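PDB 5EDX: CD8 alpha antigen from Sus scrofa, which probably serves as a T-cell co-receptor that, as a homodimer of immunoglobulin V-type domains, binds MHC class I molecules. Local coordinates for residues A[12-24]-A[71-85]. Numbering follows the deposited sequence.
Sequences ASLGETVKLRCEV and YKANDNFYLILHRFR
With its CG anti to the backbone N (chi1 180°) and the chain stretched out beyond, Lys19 reaches across to Tyr78, whose ring is swung beside its own backbone N (chi1 -63°) to meet it. Lys19 CE packs 3.4 Å from Tyr78 CD1, and the ammonium lies over the ring face, with Lys19 NZ 4.8 Å from the centroid of the Tyr78 ring, in a cation-pi contact. Lys19 NZ also donates a hydrogen bond to Tyr71 OH at 2.7 Å, arriving at the edge of that ring, so one long, extended cation ties two tyrosines of neighbouring strands. Arg21 runs alongside Tyr78: its aliphatic CG is 3.4 Å from Tyr78 CE1, while the guanidinium plane stands 70° from the ring. Next along this outer face, Glu23 OE1 comes within 2.5 Å of Asp75 OD1, the two carboxylates steeply inclined; one of the two acids probably carries a proton.

The opposite face is apolar and buried. Val18 meets Leu81, Leu20 meets Leu79, and Val24 CG2 touches Phe77 CE1 at 3.7 Å. Cys22 SG, beside Phe77 CB, is disulfide-bonded to Cys94 of the other sheet, close to Trp35. Beyond the strands, Ala12 is small enough to set its CB over one face of the Phe84 ring, a CH-pi contact. Phe84 is held there by backbone bonds from Gly15 N to Phe84 O and from Phe84 N to Glu16 O. Gly15, with positive phi, suits the type II turn 13-16.

Paired backbone hydrogen bonds at Val18–Leu81, Leu20–Leu79 and Cys22–Phe77 fix the antiparallel register of 18-24 and 76-81. A largely polar outer face, an apolar inner one and a cysteine bridging the sheets are the hallmarks of neighbouring strands B and E in an immunoglobulin V-set beta sandwich.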
loop_
_atom_site.group_PDB
_atom_site.type_symbol
_atom_site.label_atom_id
_atom_site.label_comp_id
_atom_site.label_asym_id
_atom_site.label_seq_id
_atom_site.Cartn_x
_atom_site.Cartn_y
_atom_site.Cartn_z
ATOM N N ALA A 12 6.610 -16.974 -14.689
ATOM C CA ALA A 12 7.734 -16.514 -15.494
ATOM C C ALA A 12 8.989 -17.280 -15.125
ATOM O O ALA A 12 9.217 -17.570 -13.957
ATOM C CB ALA A 12 7.955 -15.027 -15.286
ATOM N N SER A 13 9.811 -17.597 -16.120
ATOM C CA SER A 13 11.083 -18.259 -15.851
ATOM C C SER A 13 12.186 -17.213 -15.778
ATOM O O SER A 13 12.000 -16.075 -16.222
ATOM C CB SER A 13 11.387 -19.312 -16.920
ATOM O OG SER A 13 11.372 -18.741 -18.215
ATOM N N LEU A 14 13.328 -17.583 -15.207
ATOM C CA LEU A 14 14.434 -16.643 -15.077
ATOM C C LEU A 14 14.817 -16.055 -16.432
ATOM O O LEU A 14 14.926 -16.783 -17.424
ATOM C CB LEU A 14 15.649 -17.324 -14.432
ATOM C CG LEU A 14 15.514 -17.769 -12.977
ATOM C CD1 LEU A 14 16.772 -18.525 -12.544
ATOM C CD2 LEU A 14 15.261 -16.583 -12.065
ATOM N N GLY A 15 14.998 -14.736 -16.472
ATOM C CA GLY A 15 15.447 -14.058 -17.676
ATOM C C GLY A 15 14.343 -13.648 -18.634
ATOM O O GLY A 15 14.598 -12.952 -19.617
ATOM N N GLU A 16 13.116 -14.076 -18.353
ATOM C CA GLU A 16 11.974 -13.764 -19.209
ATOM C C GLU A 16 11.519 -12.318 -19.028
ATOM O O GLU A 16 11.747 -11.711 -17.984
ATOM C CB GLU A 16 10.812 -14.711 -18.901
ATOM C CG GLU A 16 9.542 -14.416 -19.686
ATOM C CD GLU A 16 8.402 -15.355 -19.337
ATOM O OE1 GLU A 16 8.670 -16.419 -18.732
ATOM O OE2 GLU A 16 7.242 -15.028 -19.674
ATOM N N THR A 17 10.878 -11.770 -20.052
ATOM C CA THR A 17 10.298 -10.434 -19.965
ATOM C C THR A 17 8.826 -10.560 -19.593
ATOM O O THR A 17 8.068 -11.263 -20.270
ATOM C CB THR A 17 10.437 -9.689 -21.301
ATOM O OG1 THR A 17 11.822 -9.631 -21.667
ATOM C CG2 THR A 17 9.870 -8.272 -21.201
ATOM N N VAL A 18 8.429 -9.896 -18.508
ATOM C CA VAL A 18 7.043 -9.906 -18.048
ATOM C C VAL A 18 6.465 -8.497 -18.140
ATOM O O VAL A 18 7.089 -7.539 -17.691
ATOM C CB VAL A 18 6.949 -10.406 -16.587
ATOM C CG1 VAL A 18 5.524 -10.322 -16.069
ATOM C CG2 VAL A 18 7.464 -11.831 -16.483
ATOM N N LYS A 19 5.279 -8.369 -18.729
ATOM C CA LYS A 19 4.641 -7.060 -18.861
ATOM C C LYS A 19 3.276 -7.064 -18.179
ATOM O O LYS A 19 2.411 -7.883 -18.505
ATOM C CB LYS A 19 4.508 -6.676 -20.337
ATOM C CG LYS A 19 3.847 -5.322 -20.579
ATOM C CD LYS A 19 4.114 -4.867 -22.007
ATOM C CE LYS A 19 3.589 -3.466 -22.255
ATOM N NZ LYS A 19 4.030 -2.967 -23.589
ATOM N N LEU A 20 3.098 -6.158 -17.221
ATOM C CA LEU A 20 1.861 -6.061 -16.456
ATOM C C LEU A 20 1.113 -4.786 -16.821
ATOM O O LEU A 20 1.734 -3.791 -17.179
ATOM C CB LEU A 20 2.175 -6.032 -14.962
ATOM C CG LEU A 20 3.063 -7.154 -14.424
ATOM C CD1 LEU A 20 3.305 -6.937 -12.926
ATOM C CD2 LEU A 20 2.449 -8.523 -14.691
ATOM N N ARG A 21 -0.213 -4.811 -16.716
ATOM C CA ARG A 21 -1.023 -3.646 -17.063
ATOM C C ARG A 21 -2.076 -3.348 -16.001
ATOM O O ARG A 21 -2.744 -4.260 -15.503
ATOM C CB ARG A 21 -1.717 -3.874 -18.410
ATOM C CG ARG A 21 -2.456 -2.647 -18.949
ATOM C CD ARG A 21 -3.248 -2.994 -20.208
ATOM N NE ARG A 21 -4.334 -3.918 -19.903
ATOM C CZ ARG A 21 -4.347 -5.204 -20.236
ATOM N NH1 ARG A 21 -5.382 -5.962 -19.898
ATOM N NH2 ARG A 21 -3.333 -5.729 -20.915
ATOM N N CYS A 22 -2.211 -2.075 -15.642
ATOM C CA CYS A 22 -3.394 -1.627 -14.913
ATOM C C CYS A 22 -3.999 -0.437 -15.638
ATOM O O CYS A 22 -3.312 0.533 -15.931
ATOM C CB CYS A 22 -3.100 -1.313 -13.434
ATOM S SG CYS A 22 -2.073 0.136 -13.065
ATOM N N GLU A 23 -5.283 -0.546 -15.954
ATOM C CA GLU A 23 -6.018 0.545 -16.578
ATOM C C GLU A 23 -6.812 1.248 -15.496
ATOM O O GLU A 23 -7.519 0.609 -14.722
ATOM C CB GLU A 23 -6.957 0.024 -17.679
ATOM C CG GLU A 23 -7.743 1.138 -18.386
ATOM C CD GLU A 23 -8.713 0.627 -19.449
ATOM O OE1 GLU A 23 -9.310 1.468 -20.155
ATOM O OE2 GLU A 23 -8.893 -0.599 -19.581
ATOM N N VAL A 24 -6.670 2.565 -15.418
ATOM C CA VAL A 24 -7.500 3.355 -14.526
ATOM C C VAL A 24 -8.674 3.864 -15.347
ATOM O O VAL A 24 -8.499 4.698 -16.234
ATOM C CB VAL A 24 -6.727 4.541 -13.934
ATOM C CG1 VAL A 24 -7.657 5.418 -13.088
ATOM C CG2 VAL A 24 -5.550 4.041 -13.110
ATOM N N TYR A 71 5.516 2.677 -17.943
ATOM C CA TYR A 71 5.085 3.816 -18.745
ATOM C C TYR A 71 3.575 3.974 -18.752
ATOM O O TYR A 71 2.838 3.055 -18.405
ATOM C CB TYR A 71 5.623 3.707 -20.178
ATOM C CG TYR A 71 5.004 2.620 -21.034
ATOM C CD1 TYR A 71 3.865 2.872 -21.797
ATOM C CD2 TYR A 71 5.568 1.349 -21.103
ATOM C CE1 TYR A 71 3.303 1.894 -22.593
ATOM C CE2 TYR A 71 5.007 0.354 -21.904
ATOM C CZ TYR A 71 3.874 0.641 -22.647
ATOM O OH TYR A 71 3.302 -0.322 -23.450
ATOM N N LYS A 72 3.134 5.159 -19.149
ATOM C CA LYS A 72 1.719 5.450 -19.313
ATOM C C LYS A 72 1.419 5.636 -20.792
ATOM O O LYS A 72 2.168 6.309 -21.504
ATOM C CB LYS A 72 1.371 6.730 -18.545
ATOM C CG LYS A 72 -0.067 7.233 -18.726
ATOM C CD LYS A 72 -0.248 8.586 -18.033
ATOM C CE LYS A 72 -1.718 9.016 -18.001
ATOM N NZ LYS A 72 -2.231 9.315 -19.366
ATOM N N ALA A 73 0.328 5.031 -21.252
ATOM C CA ALA A 73 -0.190 5.284 -22.591
ATOM C C ALA A 73 -1.706 5.399 -22.475
ATOM O O ALA A 73 -2.381 4.437 -22.109
ATOM C CB ALA A 73 0.196 4.161 -23.536
ATOM N N ASN A 74 -2.239 6.579 -22.771
ATOM C CA ASN A 74 -3.656 6.832 -22.543
ATOM C C ASN A 74 -3.991 6.537 -21.086
ATOM O O ASN A 74 -3.315 7.031 -20.185
ATOM C CB ASN A 74 -4.512 5.990 -23.489
ATOM C CG ASN A 74 -4.240 6.309 -24.950
ATOM O OD1 ASN A 74 -4.299 7.465 -25.360
ATOM N ND2 ASN A 74 -3.932 5.285 -25.737
ATOM N N ASP A 75 -5.014 5.717 -20.854
ATOM C CA ASP A 75 -5.428 5.400 -19.488
ATOM C C ASP A 75 -4.822 4.088 -18.991
ATOM O O ASP A 75 -5.209 3.577 -17.941
ATOM C CB ASP A 75 -6.957 5.351 -19.371
ATOM C CG ASP A 75 -7.577 4.239 -20.198
ATOM O OD1 ASP A 75 -8.762 3.918 -19.965
ATOM O OD2 ASP A 75 -6.893 3.685 -21.085
ATOM N N ASN A 76 -3.873 3.551 -19.748
ATOM C CA ASN A 76 -3.187 2.319 -19.358
ATOM C C ASN A 76 -1.811 2.577 -18.764
ATOM O O ASN A 76 -1.031 3.359 -19.300
ATOM C CB ASN A 76 -3.036 1.398 -20.561
ATOM C CG ASN A 76 -4.362 0.930 -21.100
ATOM O OD1 ASN A 76 -5.129 0.275 -20.397
ATOM N ND2 ASN A 76 -4.642 1.258 -22.358
ATOM N N PHE A 77 -1.517 1.897 -17.660
ATOM C CA PHE A 77 -0.203 1.962 -17.037
ATOM C C PHE A 77 0.449 0.585 -17.108
ATOM O O PHE A 77 -0.205 -0.433 -16.897
ATOM C CB PHE A 77 -0.325 2.436 -15.586
ATOM C CG PHE A 77 -0.919 3.811 -15.452
ATOM C CD1 PHE A 77 -2.294 3.988 -15.409
ATOM C CD2 PHE A 77 -0.099 4.928 -15.400
ATOM C CE1 PHE A 77 -2.842 5.264 -15.300
ATOM C CE2 PHE A 77 -0.628 6.195 -15.284
ATOM C CZ PHE A 77 -2.006 6.370 -15.237
ATOM N N TYR A 78 1.738 0.554 -17.423
ATOM C CA TYR A 78 2.434 -0.707 -17.616
ATOM C C TYR A 78 3.669 -0.792 -16.745
ATOM O O TYR A 78 4.313 0.219 -16.471
ATOM C CB TYR A 78 2.852 -0.865 -19.078
ATOM C CG TYR A 78 1.690 -0.915 -20.037
ATOM C CD1 TYR A 78 1.095 -2.122 -20.370
ATOM C CD2 TYR A 78 1.187 0.245 -20.604
ATOM C CE1 TYR A 78 0.020 -2.173 -21.254
ATOM C CE2 TYR A 78 0.114 0.206 -21.491
ATOM C CZ TYR A 78 -0.459 -1.007 -21.809
ATOM O OH TYR A 78 -1.527 -1.047 -22.685
ATOM N N LEU A 79 3.990 -2.012 -16.324
ATOM C CA LEU A 79 5.249 -2.299 -15.647
ATOM C C LEU A 79 5.912 -3.425 -16.415
ATOM O O LEU A 79 5.264 -4.411 -16.761
ATOM C CB LEU A 79 4.996 -2.750 -14.210
ATOM C CG LEU A 79 6.246 -2.873 -13.337
ATOM C CD1 LEU A 79 6.763 -1.497 -12.959
ATOM C CD2 LEU A 79 5.957 -3.692 -12.091
ATOM N N ILE A 80 7.203 -3.282 -16.689
ATOM C CA ILE A 80 7.914 -4.312 -17.424
ATOM C C ILE A 80 9.055 -4.853 -16.579
ATOM O O ILE A 80 9.926 -4.104 -16.157
ATOM C CB ILE A 80 8.479 -3.779 -18.749
ATOM C CG1 ILE A 80 7.344 -3.349 -19.688
ATOM C CG2 ILE A 80 9.333 -4.850 -19.418
ATOM C CD1 ILE A 80 6.899 -1.927 -19.491
ATOM N N LEU A 81 9.024 -6.152 -16.311
ATOM C CA LEU A 81 10.142 -6.826 -15.666
ATOM C C LEU A 81 10.962 -7.400 -16.818
ATOM O O LEU A 81 10.584 -8.404 -17.421
ATOM C CB LEU A 81 9.636 -7.933 -14.744
ATOM C CG LEU A 81 8.501 -7.560 -13.782
ATOM C CD1 LEU A 81 8.037 -8.785 -13.005
ATOM C CD2 LEU A 81 8.916 -6.441 -12.832
ATOM N N HIS A 82 12.066 -6.735 -17.139
ATOM C CA HIS A 82 12.785 -6.995 -18.388
ATOM C C HIS A 82 13.520 -8.320 -18.463
ATOM O O HIS A 82 13.621 -8.921 -19.538
ATOM C CB HIS A 82 13.760 -5.855 -18.671
ATOM C CG HIS A 82 13.092 -4.610 -19.162
ATOM N ND1 HIS A 82 12.791 -3.552 -18.335
ATOM C CD2 HIS A 82 12.649 -4.268 -20.393
ATOM C CE1 HIS A 82 12.197 -2.601 -19.040
ATOM N NE2 HIS A 82 12.097 -3.014 -20.291
ATOM N N ARG A 83 14.051 -8.761 -17.330
ATOM C CA ARG A 83 14.915 -9.927 -17.294
ATOM C C ARG A 83 14.683 -10.580 -15.942
ATOM O O ARG A 83 15.462 -10.404 -15.004
ATOM C CB ARG A 83 16.376 -9.481 -17.441
ATOM C CG ARG A 83 17.256 -10.418 -18.250
ATOM C CD ARG A 83 18.594 -9.759 -18.585
ATOM N NE ARG A 83 18.630 -9.217 -19.941
ATOM C CZ ARG A 83 19.620 -8.471 -20.423
ATOM N NH1 ARG A 83 20.658 -8.161 -19.655
ATOM N NH2 ARG A 83 19.575 -8.027 -21.671
ATOM N N PHE A 84 13.591 -11.333 -15.857
ATOM C CA PHE A 84 13.008 -11.742 -14.582
ATOM C C PHE A 84 14.028 -12.372 -13.638
ATOM O O PHE A 84 14.679 -13.366 -13.973
ATOM C CB PHE A 84 11.820 -12.681 -14.833
ATOM C CG PHE A 84 10.996 -12.970 -13.607
ATOM C CD1 PHE A 84 10.204 -11.985 -13.043
ATOM C CD2 PHE A 84 10.990 -14.234 -13.040
ATOM C CE1 PHE A 84 9.442 -12.245 -11.926
ATOM C CE2 PHE A 84 10.221 -14.502 -11.916
ATOM C CZ PHE A 84 9.452 -13.507 -11.356
ATOM N N ARG A 85 14.168 -11.776 -12.460
ATOM C CA ARG A 85 15.091 -12.276 -11.449
ATOM C C ARG A 85 14.338 -13.100 -10.406
ATOM O O ARG A 85 13.126 -12.943 -10.222
ATOM C CB ARG A 85 15.822 -11.101 -10.793
ATOM C CG ARG A 85 16.631 -10.258 -11.785
ATOM C CD ARG A 85 17.027 -8.890 -11.214
ATOM N NE ARG A 85 15.868 -8.034 -10.977
ATOM C CZ ARG A 85 15.930 -6.786 -10.519
ATOM N NH1 ARG A 85 17.102 -6.225 -10.252
ATOM N NH2 ARG A 85 14.818 -6.094 -10.325
HETATM O O HOH W 1 15.283 -10.687 -20.643
HETATM O O HOH W 2 -2.086 -4.034 -23.537
HETATM O O HOH W 3 -6.446 -1.620 -21.812
#